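Local coordinates for protein alpha-rhamnosidase (Dictyoglomus thermophilum, PDB 6I60) that probably hydrolyses terminal non-reducing alpha-L-rhamnose residues in alpha-L-rhamnosides, as a glycoside hydrolase built from several beta domains and a helical domain, at residues A[251-256]-A[502-507]; A[487-490]-A[494-497]. One frame throughout, in Å; residues are numbered along the deposited sequence.

How the contacts relate
Contact 1 illustrates how one long side chain can tie a beta-domain turn to a loop of the helical domain, while contact 2 illustrates how a helix end and the loop that follows it hold each other. Their centres lie 12 Å apart, and contact 2 is nested along the chain inside the loop that contact 1 closes. They also touch directly: the carbonyl O of Arg-503 packs on Thr-495 CG2 at 3.3 Å, and Arg-503 CG lies 3.3 Å from the carbonyl O of Cys-497. A bound triethylene glycol, probably from the crystallisation liquor, reaches the side chains of both Glu-502 and Asp-496, which is consistent with the two contacts bordering a common pocket.

Contact 1: residues A[251-256]-A[502-507]; sequences NGRYVK and ERMGWM
Across the segments the backbones stay well apart, Arg-253 and Met-504 making the closest CA pair at 10.5 Å, and the long side chain of Arg-253 spans the interval from a type II' turn running from Asn-251 to Tyr-254. A bend about its CB-CG bond (chi2 -107°), followed by an extended run to NE, carries the guanidinium to the loop 502-507. There Arg-253 NH2 meets two successive carbonyls: weak hydrogen bonds lead to Glu-502 O at 3.1 Å and to Arg-503 O at 3.4 Å, the latter at the guanidinium edge and in its plane, the former approached obliquely. Met-504 comes over one face, its SD 3.8 Å from Arg-253 NH2 and offset toward the rim. Replacing Arg-253 with an alanine would probably leave both carbonyls without this donor and open a gap beside the thioether, although Glu-502 O would still have the hydroxyl of Tyr-300. The guanidinium of Arg-503, by contrast, turns to Tyr-433, donating to its carbonyl and making a cation-pi contact. The junction thus joins the loop between strands 242-250 and 264-273 to the one between helices 473-488 and 507-512, whose Trp-506 occupies the N-cap position just before helix 507-512.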
# COMPACT_ATOMS: atom_id res chain seq x y z
N ASN A 251 -22.12 -4.16 5.93
CA ASN A 251 -21.51 -5.37 6.48
C ASN A 251 -19.99 -5.34 6.32
O ASN A 251 -19.25 -5.32 7.30
CB ASN A 251 -22.09 -6.61 5.80
CG ASN A 251 -23.61 -6.63 5.82
OD1 ASN A 251 -24.25 -5.77 6.43
ND2 ASN A 251 -24.19 -7.60 5.13
N GLY A 252 -19.51 -5.35 5.07
CA GLY A 252 -18.09 -5.36 4.81
C GLY A 252 -17.44 -6.66 5.24
O GLY A 252 -17.81 -7.74 4.77
N ARG A 253 -16.46 -6.56 6.15
CA ARG A 253 -15.78 -7.73 6.67
C ARG A 253 -16.28 -8.15 8.05
O ARG A 253 -15.94 -9.25 8.51
CB ARG A 253 -14.27 -7.47 6.73
CG ARG A 253 -13.59 -7.54 5.38
CD ARG A 253 -12.75 -8.80 5.26
NE ARG A 253 -12.02 -8.87 4.00
CZ ARG A 253 -12.48 -9.47 2.91
NH1 ARG A 253 -13.68 -10.05 2.92
NH2 ARG A 253 -11.75 -9.50 1.81
N TYR A 254 -17.08 -7.31 8.71
CA TYR A 254 -17.68 -7.66 10.00
C TYR A 254 -18.90 -8.54 9.73
O TYR A 254 -20.06 -8.10 9.79
CB TYR A 254 -18.05 -6.40 10.78
CG TYR A 254 -18.19 -6.61 12.27
CD1 TYR A 254 -17.07 -6.74 13.08
CD2 TYR A 254 -19.44 -6.67 12.87
CE1 TYR A 254 -17.19 -6.93 14.45
CE2 TYR A 254 -19.58 -6.86 14.23
CZ TYR A 254 -18.45 -6.99 15.02
OH TYR A 254 -18.57 -7.17 16.38
N VAL A 255 -18.64 -9.80 9.40
CA VAL A 255 -19.67 -10.76 9.06
C VAL A 255 -19.47 -12.02 9.88
O VAL A 255 -18.39 -12.28 10.41
CB VAL A 255 -19.68 -11.08 7.55
CG1 VAL A 255 -20.45 -10.01 6.78
CG2 VAL A 255 -18.27 -11.20 7.03
N LYS A 256 -20.54 -12.83 9.96
CA LYS A 256 -20.53 -14.00 10.83
C LYS A 256 -19.56 -15.07 10.35
O LYS A 256 -19.07 -15.87 11.16
CB LYS A 256 -21.94 -14.57 10.96
CG LYS A 256 -22.60 -14.29 12.30
CD LYS A 256 -22.45 -15.48 13.24
CE LYS A 256 -23.75 -16.27 13.34
NZ LYS A 256 -23.55 -17.57 14.05
N GLU A 502 -12.19 -13.46 -2.68
CA GLU A 502 -11.00 -13.56 -1.85
C GLU A 502 -10.59 -12.19 -1.35
O GLU A 502 -11.10 -11.73 -0.31
CB GLU A 502 -9.85 -14.20 -2.64
CG GLU A 502 -8.71 -14.71 -1.77
CD GLU A 502 -7.85 -15.75 -2.47
OE1 GLU A 502 -6.93 -16.30 -1.83
OE2 GLU A 502 -8.10 -16.02 -3.66
N ARG A 503 -9.69 -11.52 -2.07
CA ARG A 503 -9.22 -10.18 -1.71
C ARG A 503 -8.61 -10.15 -0.32
O ARG A 503 -8.65 -9.13 0.37
CB ARG A 503 -10.34 -9.14 -1.83
CG ARG A 503 -11.18 -9.27 -3.09
CD ARG A 503 -12.44 -8.44 -3.01
NE ARG A 503 -13.46 -8.89 -3.96
CZ ARG A 503 -14.41 -8.11 -4.47
NH1 ARG A 503 -14.47 -6.84 -4.13
NH2 ARG A 503 -15.29 -8.61 -5.33
N MET A 504 -8.02 -11.27 0.11
CA MET A 504 -7.42 -11.37 1.43
C MET A 504 -6.04 -10.73 1.44
O MET A 504 -5.43 -10.47 0.39
CB MET A 504 -7.34 -12.83 1.87
CG MET A 504 -8.68 -13.46 2.21
SD MET A 504 -9.68 -12.38 3.25
CE MET A 504 -11.20 -13.32 3.34
N GLY A 505 -5.54 -10.48 2.64
CA GLY A 505 -4.22 -9.89 2.80
C GLY A 505 -3.12 -10.93 2.86
O GLY A 505 -2.48 -11.10 3.90
N TRP A 506 -2.90 -11.64 1.75
CA TRP A 506 -1.87 -12.67 1.71
C TRP A 506 -0.49 -12.06 1.92
O TRP A 506 -0.12 -11.09 1.26
CB TRP A 506 -1.93 -13.41 0.37
CG TRP A 506 -3.07 -14.37 0.27
CD1 TRP A 506 -4.33 -14.11 -0.20
CD2 TRP A 506 -3.07 -15.75 0.65
NE1 TRP A 506 -5.10 -15.24 -0.13
CE2 TRP A 506 -4.35 -16.27 0.38
CE3 TRP A 506 -2.10 -16.61 1.20
CZ2 TRP A 506 -4.69 -17.59 0.64
CZ3 TRP A 506 -2.44 -17.92 1.45
CH2 TRP A 506 -3.73 -18.40 1.17
N MET A 507 0.26 -12.64 2.86
CA MET A 507 1.53 -12.05 3.27
C MET A 507 2.60 -12.16 2.19
O MET A 507 3.46 -11.28 2.08
CB MET A 507 2.01 -12.72 4.56
CG MET A 507 1.23 -12.30 5.79
SD MET A 507 1.94 -10.83 6.57
CE MET A 507 3.19 -11.59 7.61

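Contact 2: residues A[487-490]-A[494-497]; sequences LSNL and PTDC
Thr-495 OG1 is gripped from two directions: it donates to Asn-489 OD1 over 2.6 Å, and it accepts from a water 2.7 Å away. The amide oxygen receives the hydroxyl in the carbonyl plane, on a lone pair, with a C=O...donor angle of 117°. The threonine hydroxyl is set between its own backbone N and carbonyl carbon (chi1 70°), which points it at the asparagine. The same water donates to Ser-488 O at 2.8 Å, linking the last turn of the helix to the loop beyond it. Alongside, the backbone N of Thr-495 makes a nearly straight bond of 3.1 Å to Asn-489 O. Pro-494 CA adds a CA-H...O contact to that oxygen, and a single beta bridge pairs Leu-490 with Pro-494. The amide nitrogen of Asn-489 has its own partner in the carbonyl of Asn-819, so both ends of the amide are engaged and its rotation is probably fixed. Side-chain and backbone bonds of Asn-489 thus converge on one threonine, and with the bridging water they satisfy buried polar groups where helix 473-488 gives way to loop.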
# COMPACT_ATOMS: atom_id res chain seq x y z
N LEU A 487 -2.42 -0.41 -7.20
CA LEU A 487 -3.52 0.38 -6.67
C LEU A 487 -4.79 -0.44 -6.57
O LEU A 487 -5.57 -0.28 -5.62
CB LEU A 487 -3.74 1.62 -7.54
CG LEU A 487 -2.60 2.64 -7.56
CD1 LEU A 487 -3.04 3.94 -8.20
CD2 LEU A 487 -2.10 2.87 -6.14
N SER A 488 -5.02 -1.33 -7.54
CA SER A 488 -6.17 -2.22 -7.48
C SER A 488 -6.14 -3.13 -6.26
O SER A 488 -7.20 -3.61 -5.83
CB SER A 488 -6.24 -3.07 -8.75
OG SER A 488 -6.84 -2.34 -9.81
N ASN A 489 -4.96 -3.36 -5.69
CA ASN A 489 -4.80 -4.26 -4.55
C ASN A 489 -4.41 -3.51 -3.28
O ASN A 489 -3.65 -4.03 -2.46
CB ASN A 489 -3.78 -5.35 -4.87
CG ASN A 489 -4.37 -6.46 -5.70
OD1 ASN A 489 -5.32 -7.13 -5.29
ND2 ASN A 489 -3.82 -6.67 -6.89
N LEU A 490 -4.91 -2.29 -3.12
CA LEU A 490 -4.67 -1.48 -1.92
C LEU A 490 -6.03 -1.04 -1.39
O LEU A 490 -6.56 0.00 -1.78
CB LEU A 490 -3.77 -0.29 -2.24
CG LEU A 490 -2.29 -0.58 -2.49
CD1 LEU A 490 -1.52 0.70 -2.75
CD2 LEU A 490 -1.67 -1.36 -1.34
N PRO A 494 -2.96 -4.77 1.84
CA PRO A 494 -2.44 -5.28 0.56
C PRO A 494 -3.09 -6.62 0.22
O PRO A 494 -2.90 -7.61 0.93
CB PRO A 494 -0.94 -5.42 0.82
CG PRO A 494 -0.82 -5.55 2.30
CD PRO A 494 -1.93 -4.74 2.89
N THR A 495 -3.85 -6.64 -0.87
CA THR A 495 -4.59 -7.83 -1.27
C THR A 495 -3.92 -8.53 -2.45
O THR A 495 -3.05 -7.98 -3.13
CB THR A 495 -6.03 -7.46 -1.64
OG1 THR A 495 -6.05 -6.73 -2.87
CG2 THR A 495 -6.67 -6.63 -0.54
N ASP A 496 -4.32 -9.78 -2.67
CA ASP A 496 -3.79 -10.56 -3.78
C ASP A 496 -4.54 -10.24 -5.08
O ASP A 496 -3.91 -9.98 -6.11
CB ASP A 496 -3.87 -12.05 -3.47
CG ASP A 496 -5.27 -12.51 -3.10
OD1 ASP A 496 -6.05 -11.69 -2.56
OD2 ASP A 496 -5.61 -13.69 -3.36
N CYS A 497 -5.86 -10.24 -5.03
CA CYS A 497 -6.72 -9.93 -6.16
C CYS A 497 -7.88 -9.10 -5.66
O CYS A 497 -8.19 -9.11 -4.46
CB CYS A 497 -7.24 -11.21 -6.84
SG CYS A 497 -8.04 -12.38 -5.72
O HOH W 1 -8.06 -5.09 -3.62